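Local coordinates for protein sucrose 6(F)-phosphate phosphorylase (Thermoanaerobacterium thermosaccharolyticum DSM 571, PDB 6S9V) that is a phosphorylase of the alpha-amylase family, built around an eight-stranded TIM barrel, at residues E233-A238 with L249-H254; E258-L263 with Y271-P276. One frame throughout, in Å; residues are numbered along the deposited sequence.

Interaction 1 of 2, residues E233-A238 with L249-H254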
loop_
_atom_site.group_PDB
_atom_site.type_symbol
_atom_site.label_atom_id
_atom_site.label_comp_id
_atom_site.label_asym_id
_atom_site.label_seq_id
_atom_site.Cartn_x
_atom_site.Cartn_y
_atom_site.Cartn_z
ATOM N N GLU A 233 8.165 17.009 -11.332
ATOM C CA GLU A 233 7.474 17.484 -12.525
ATOM C C GLU A 233 6.384 16.505 -12.952
ATOM O O GLU A 233 5.292 16.918 -13.367
ATOM C CB GLU A 233 8.489 17.692 -13.647
ATOM C CG GLU A 233 9.614 18.650 -13.286
ATOM C CD GLU A 233 10.648 18.772 -14.385
ATOM O OE1 GLU A 233 10.253 18.958 -15.554
ATOM O OE2 GLU A 233 11.857 18.674 -14.080
ATOM N N PHE A 234 6.662 15.202 -12.858
ATOM C CA PHE A 234 5.641 14.201 -13.139
ATOM C C PHE A 234 4.549 14.209 -12.075
ATOM O O PHE A 234 3.358 14.155 -12.394
ATOM C CB PHE A 234 6.270 12.811 -13.225
ATOM C CG PHE A 234 5.264 11.707 -13.389
ATOM C CD1 PHE A 234 4.682 11.465 -14.626
ATOM C CD2 PHE A 234 4.882 10.930 -12.310
ATOM C CE1 PHE A 234 3.745 10.467 -14.783
ATOM C CE2 PHE A 234 3.950 9.923 -12.465
ATOM C CZ PHE A 234 3.383 9.689 -13.709
ATOM N N LEU A 235 4.940 14.240 -10.798
ATOM C CA LEU A 235 3.946 14.243 -9.729
ATOM C C LEU A 235 3.024 15.449 -9.842
ATOM O O LEU A 235 1.799 15.319 -9.717
ATOM C CB LEU A 235 4.638 14.222 -8.370
ATOM C CG LEU A 235 5.361 12.932 -7.999
ATOM C CD1 LEU A 235 6.154 13.118 -6.715
ATOM C CD2 LEU A 235 4.369 11.776 -7.861
ATOM N N ASP A 236 3.589 16.632 -10.091
ATOM C CA ASP A 236 2.759 17.822 -10.214
ATOM C C ASP A 236 1.804 17.693 -11.390
ATOM O O ASP A 236 0.617 18.017 -11.273
ATOM C CB ASP A 236 3.631 19.072 -10.383
ATOM C CG ASP A 236 4.430 19.407 -9.135
ATOM O OD1 ASP A 236 4.100 18.889 -8.046
ATOM O OD2 ASP A 236 5.391 20.200 -9.242
ATOM N N TRP A 237 2.308 17.214 -12.534
ATOM C CA TRP A 237 1.452 16.995 -13.690
ATOM C C TRP A 237 0.329 16.028 -13.356
ATOM O O TRP A 237 -0.846 16.294 -13.635
ATOM C CB TRP A 237 2.273 16.467 -14.872
ATOM C CG TRP A 237 1.388 16.021 -16.000
ATOM C CD1 TRP A 237 0.857 16.803 -16.980
ATOM C CD2 TRP A 237 0.924 14.692 -16.255
ATOM N NE1 TRP A 237 0.087 16.047 -17.827
ATOM C CE2 TRP A 237 0.113 14.746 -17.403
ATOM C CE3 TRP A 237 1.114 13.459 -15.623
ATOM C CZ2 TRP A 237 -0.510 13.619 -17.931
ATOM C CZ3 TRP A 237 0.500 12.344 -16.147
ATOM C CH2 TRP A 237 -0.302 12.428 -17.289
ATOM N N ALA A 238 0.678 14.887 -12.757
ATOM C CA ALA A 238 -0.314 13.854 -12.504
ATOM C C ALA A 238 -1.358 14.320 -11.498
ATOM O O ALA A 238 -2.545 13.999 -11.635
ATOM C CB ALA A 238 0.377 12.580 -12.024
ATOM N N LEU A 249 -4.667 11.618 -5.394
ATOM C CA LEU A 249 -3.586 10.657 -5.588
ATOM C C LEU A 249 -2.990 10.252 -4.245
ATOM O O LEU A 249 -2.777 11.091 -3.368
ATOM C CB LEU A 249 -2.479 11.228 -6.479
ATOM C CG LEU A 249 -2.878 11.610 -7.910
ATOM C CD1 LEU A 249 -1.667 12.094 -8.697
ATOM C CD2 LEU A 249 -3.555 10.465 -8.637
ATOM N N LEU A 250 -2.725 8.953 -4.097
ATOM C CA LEU A 250 -2.034 8.388 -2.940
ATOM C C LEU A 250 -0.738 7.775 -3.458
ATOM O O LEU A 250 -0.769 6.822 -4.243
ATOM C CB LEU A 250 -2.909 7.346 -2.243
ATOM C CG LEU A 250 -2.324 6.517 -1.106
ATOM C CD1 LEU A 250 -1.668 7.367 -0.036
ATOM C CD2 LEU A 250 -3.440 5.655 -0.516
ATOM N N LEU A 251 0.394 8.354 -3.073
ATOM C CA LEU A 251 1.690 7.918 -3.575
ATOM C C LEU A 251 2.250 6.804 -2.703
ATOM O O LEU A 251 2.265 6.917 -1.477
ATOM C CB LEU A 251 2.683 9.077 -3.628
ATOM C CG LEU A 251 2.390 10.194 -4.627
ATOM C CD1 LEU A 251 1.016 10.801 -4.484
ATOM C CD2 LEU A 251 3.483 11.268 -4.492
ATOM N N GLU A 252 2.719 5.736 -3.346
ATOM C CA GLU A 252 3.391 4.637 -2.661
ATOM C C GLU A 252 4.889 4.769 -2.884
ATOM O O GLU A 252 5.377 4.521 -3.988
ATOM C CB GLU A 252 2.907 3.285 -3.167
ATOM C CG GLU A 252 3.687 2.109 -2.572
ATOM C CD GLU A 252 4.593 1.408 -3.580
ATOM O OE1 GLU A 252 4.175 1.204 -4.733
ATOM O OE2 GLU A 252 5.745 1.080 -3.219
ATOM N N VAL A 253 5.615 5.143 -1.833
ATOM C CA VAL A 253 7.055 5.353 -1.906
ATOM C C VAL A 253 7.667 4.698 -0.674
ATOM O O VAL A 253 7.405 5.130 0.455
ATOM C CB VAL A 253 7.430 6.844 -1.964
ATOM C CG1 VAL A 253 8.951 7.050 -1.970
ATOM C CG2 VAL A 253 6.810 7.494 -3.192
ATOM N N HIS A 254 8.462 3.655 -0.887
ATOM C CA HIS A 254 9.296 3.076 0.160
ATOM C C HIS A 254 10.655 3.763 0.075
ATOM O O HIS A 254 11.428 3.511 -0.853
ATOM C CB HIS A 254 9.416 1.568 -0.016
ATOM C CG HIS A 254 8.143 0.835 0.259
ATOM N ND1 HIS A 254 7.593 0.754 1.519
ATOM C CD2 HIS A 254 7.293 0.182 -0.567
ATOM C CE1 HIS A 254 6.475 0.051 1.463
ATOM N NE2 HIS A 254 6.273 -0.311 0.209
#
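The helix carrying L235 and A238 packs on the strand carrying L249 and L251, with CA atoms 9.1 Å apart for L235 and L251 and 8.3 Å apart for A238 and L249. The two side-chain pairs lie one helical turn apart, and every touching residue is buried. At the first, L235 reaches the strand with its methyls, and L251 answers with CD2, the methyl that stands anti to its CA, set against both branches of L235: L251 CD2 is 3.5 Å from L235 CD2 and 3.9 Å from L235 CD1. The two leucine side chains cross obliquely. This is the helix-on-strand layer of a TIM barrel: helix 230-244 links strand 207-210 to strand 248-251 as a right-handed beta-alpha-beta crossover, and L249 and L251 belong to the strand face that looks out at the helices. L250, between them, points to the other side. At the second pair L249 is extended, with chi2 -177°, and its CD1 rests on the helix backbone as much as on the alanine methyl: L249 CD1 lies 3.6 Å from A238 C and 3.9 Å from A238 CB. No hydrogen bond crosses between the two segments. L263 of helix 257-265 touches both L235 and L251, and F197 of helix 187-202 packs on L249.

Interaction 2 of 2, residues E258-L263 with Y271-P276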
loop_
_atom_site.group_PDB
_atom_site.type_symbol
_atom_site.label_atom_id
_atom_site.label_comp_id
_atom_site.label_asym_id
_atom_site.label_seq_id
_atom_site.Cartn_x
_atom_site.Cartn_y
_atom_site.Cartn_z
ATOM N N GLU A 258 12.826 11.221 5.060
ATOM C CA GLU A 258 12.912 12.583 4.532
ATOM C C GLU A 258 12.192 12.718 3.193
ATOM O O GLU A 258 11.632 13.778 2.891
ATOM C CB GLU A 258 14.384 12.994 4.379
ATOM C CG GLU A 258 15.162 13.106 5.697
ATOM C CD GLU A 258 15.902 11.819 6.103
ATOM O OE1 GLU A 258 15.569 10.710 5.607
ATOM O OE2 GLU A 258 16.838 11.930 6.925
ATOM N N VAL A 259 12.211 11.668 2.371
ATOM C CA VAL A 259 11.519 11.707 1.085
ATOM C C VAL A 259 10.012 11.731 1.293
ATOM O O VAL A 259 9.296 12.558 0.714
ATOM C CB VAL A 259 11.947 10.508 0.219
ATOM C CG1 VAL A 259 11.016 10.348 -0.975
ATOM C CG2 VAL A 259 13.399 10.666 -0.212
ATOM N N GLN A 260 9.512 10.824 2.128
ATOM C CA GLN A 260 8.090 10.791 2.464
ATOM C C GLN A 260 7.633 12.109 3.078
ATOM O O GLN A 260 6.589 12.657 2.705
ATOM C CB GLN A 260 7.831 9.638 3.430
ATOM C CG GLN A 260 7.930 8.274 2.780
ATOM C CD GLN A 260 6.590 7.816 2.260
ATOM O OE1 GLN A 260 6.173 8.199 1.171
ATOM N NE2 GLN A 260 5.886 7.018 3.054
ATOM N N TYR A 261 8.401 12.634 4.031
ATOM C CA TYR A 261 7.986 13.864 4.699
ATOM C C TYR A 261 7.949 15.043 3.733
ATOM O O TYR A 261 7.061 15.900 3.821
ATOM C CB TYR A 261 8.908 14.162 5.871
ATOM C CG TYR A 261 8.636 13.338 7.119
ATOM C CD1 TYR A 261 8.080 12.058 7.048
ATOM C CD2 TYR A 261 8.948 13.845 8.369
ATOM C CE1 TYR A 261 7.845 11.311 8.212
ATOM C CE2 TYR A 261 8.728 13.112 9.520
ATOM C CZ TYR A 261 8.178 11.854 9.444
ATOM O OH TYR A 261 7.965 11.166 10.624
ATOM N N LYS A 262 8.901 15.109 2.803
ATOM C CA LYS A 262 8.892 16.198 1.829
ATOM C C LYS A 262 7.682 16.092 0.906
ATOM O O LYS A 262 7.081 17.107 0.543
ATOM C CB LYS A 262 10.198 16.190 1.038
ATOM C CG LYS A 262 10.337 17.299 0.011
ATOM C CD LYS A 262 11.776 17.343 -0.495
ATOM C CE LYS A 262 11.924 18.116 -1.789
ATOM N NZ LYS A 262 13.298 17.928 -2.347
ATOM N N LEU A 263 7.303 14.869 0.524
ATOM C CA LEU A 263 6.090 14.679 -0.265
ATOM C C LEU A 263 4.869 15.229 0.465
ATOM O O LEU A 263 4.081 15.996 -0.105
ATOM C CB LEU A 263 5.909 13.191 -0.573
ATOM C CG LEU A 263 6.829 12.651 -1.659
ATOM C CD1 LEU A 263 6.747 11.123 -1.700
ATOM C CD2 LEU A 263 6.490 13.250 -3.000
ATOM N N TYR A 271 1.598 6.977 2.275
ATOM C CA TYR A 271 1.354 5.892 3.206
ATOM C C TYR A 271 2.269 6.026 4.415
ATOM O O TYR A 271 3.445 6.378 4.286
ATOM C CB TYR A 271 1.618 4.537 2.560
ATOM C CG TYR A 271 0.548 4.053 1.624
ATOM C CD1 TYR A 271 -0.643 3.533 2.117
ATOM C CD2 TYR A 271 0.738 4.082 0.251
ATOM C CE1 TYR A 271 -1.623 3.068 1.262
ATOM C CE2 TYR A 271 -0.234 3.625 -0.611
ATOM C CZ TYR A 271 -1.412 3.115 -0.099
ATOM O OH TYR A 271 -2.387 2.659 -0.949
ATOM N N ASP A 272 1.744 5.687 5.581
ATOM C CA ASP A 272 2.560 5.643 6.789
ATOM C C ASP A 272 3.273 4.294 6.817
ATOM O O ASP A 272 2.740 3.300 7.301
ATOM C CB ASP A 272 1.703 5.855 8.029
ATOM C CG ASP A 272 2.540 6.080 9.277
ATOM O OD1 ASP A 272 3.693 5.604 9.303
ATOM O OD2 ASP A 272 2.058 6.748 10.219
ATOM N N PHE A 273 4.487 4.256 6.269
ATOM C CA PHE A 273 5.276 3.026 6.233
ATOM C C PHE A 273 6.204 2.873 7.433
ATOM O O PHE A 273 6.975 1.904 7.488
ATOM C CB PHE A 273 6.081 2.963 4.934
ATOM C CG PHE A 273 5.247 2.616 3.705
ATOM C CD1 PHE A 273 4.273 1.616 3.745
ATOM C CD2 PHE A 273 5.441 3.301 2.517
ATOM C CE1 PHE A 273 3.526 1.299 2.619
ATOM C CE2 PHE A 273 4.696 2.992 1.385
ATOM C CZ PHE A 273 3.738 1.996 1.432
ATOM N N ILE A 274 6.142 3.788 8.393
ATOM C CA ILE A 274 6.948 3.711 9.611
ATOM C C ILE A 274 6.140 3.094 10.749
ATOM O O ILE A 274 6.696 2.370 11.591
ATOM C CB ILE A 274 7.469 5.105 9.989
ATOM C CG1 ILE A 274 8.506 5.575 8.967
ATOM C CG2 ILE A 274 8.087 5.109 11.379
ATOM C CD1 ILE A 274 8.760 7.064 8.993
ATOM N N LEU A 275 4.838 3.375 10.793
ATOM C CA LEU A 275 4.010 2.870 11.884
ATOM C C LEU A 275 3.964 1.347 11.979
ATOM O O LEU A 275 3.915 0.834 13.110
ATOM C CB LEU A 275 2.587 3.416 11.740
ATOM C CG LEU A 275 1.648 3.224 12.928
ATOM C CD1 LEU A 275 2.051 4.066 14.122
ATOM C CD2 LEU A 275 0.212 3.526 12.506
ATOM N N PRO A 276 3.918 0.579 10.885
ATOM C CA PRO A 276 3.789 -0.889 11.050
ATOM C C PRO A 276 4.902 -1.492 11.899
ATOM O O PRO A 276 4.625 -2.234 12.853
ATOM C CB PRO A 276 3.789 -1.405 9.602
ATOM C CG PRO A 276 3.273 -0.229 8.788
ATOM C CD PRO A 276 3.848 0.985 9.471
HETATM O O HOH W 1 4.182 6.528 0.466
HETATM O O HOH W 2 6.775 6.289 5.727
#
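Q260 carries the tight part of this contact, reaching the carbonyl of Y271 directly and F273 N through water. A bend at chi2 (-91°) turns its amide across the gap, where Q260 NE2 stands 2.8 Å from Y271 O. That bond is weak, because the N-H is angled at only 119° to the acceptor. Two waters complete the grip. One gives a proton to Q260 OE1 at 2.7 Å and accepts from Y271 N; the other accepts from both Q260 NE2 (2.9 Å) and F273 N. A single buried amide thus serves two backbone N-H groups through water and one carbonyl directly. Q260 NE2 also comes within 3.8 Å of F273 CD2, with amide and ring planes 19° apart, while Y271 CB lies over one face of that ring.

The other side is looser. Partly exposed Y261 only grazes I274, Y261 CE1 and I274 CD1 being 4.4 Å apart, and its hydroxyl is bonded to N297 O instead. Beyond it, D272 holds the turn: its OD1 accepts from I274 N at 3.2 Å and from L275 N at 2.9 Å and is also hydrogen-bonded to Y294 OH, and its OD2 forms a salt bridge with R298. The aspartate caps the entry to helix 275-285 just after strand 269-271; the contact ties helix 257-265 to this strand-to-helix turn at the carboxy-terminal end of a TIM-barrel strand.

The two contacts follow one another along the chain, interaction 1 closing before interaction 2 opens, and their centres are 13 Å apart. Residues 249-254 join them, touching both segments of interaction 2. V253 O is 3.3 Å from Q260 CD of 258-263. Toward 271-276, the H254 ring stacks on F273, with H254 CE1 3.4 Å from F273 CZ, and within the strand L250 CD2 packs 3.2 Å from Y271 OH. The Y271 side chain lies about 4 Å from a bound sulfate ion, probably from the crystallisation liquor. TIM-barrel enzymes keep their active sites at the carboxy-terminal ends of the strands, where 249-254 and 271-276 both emerge.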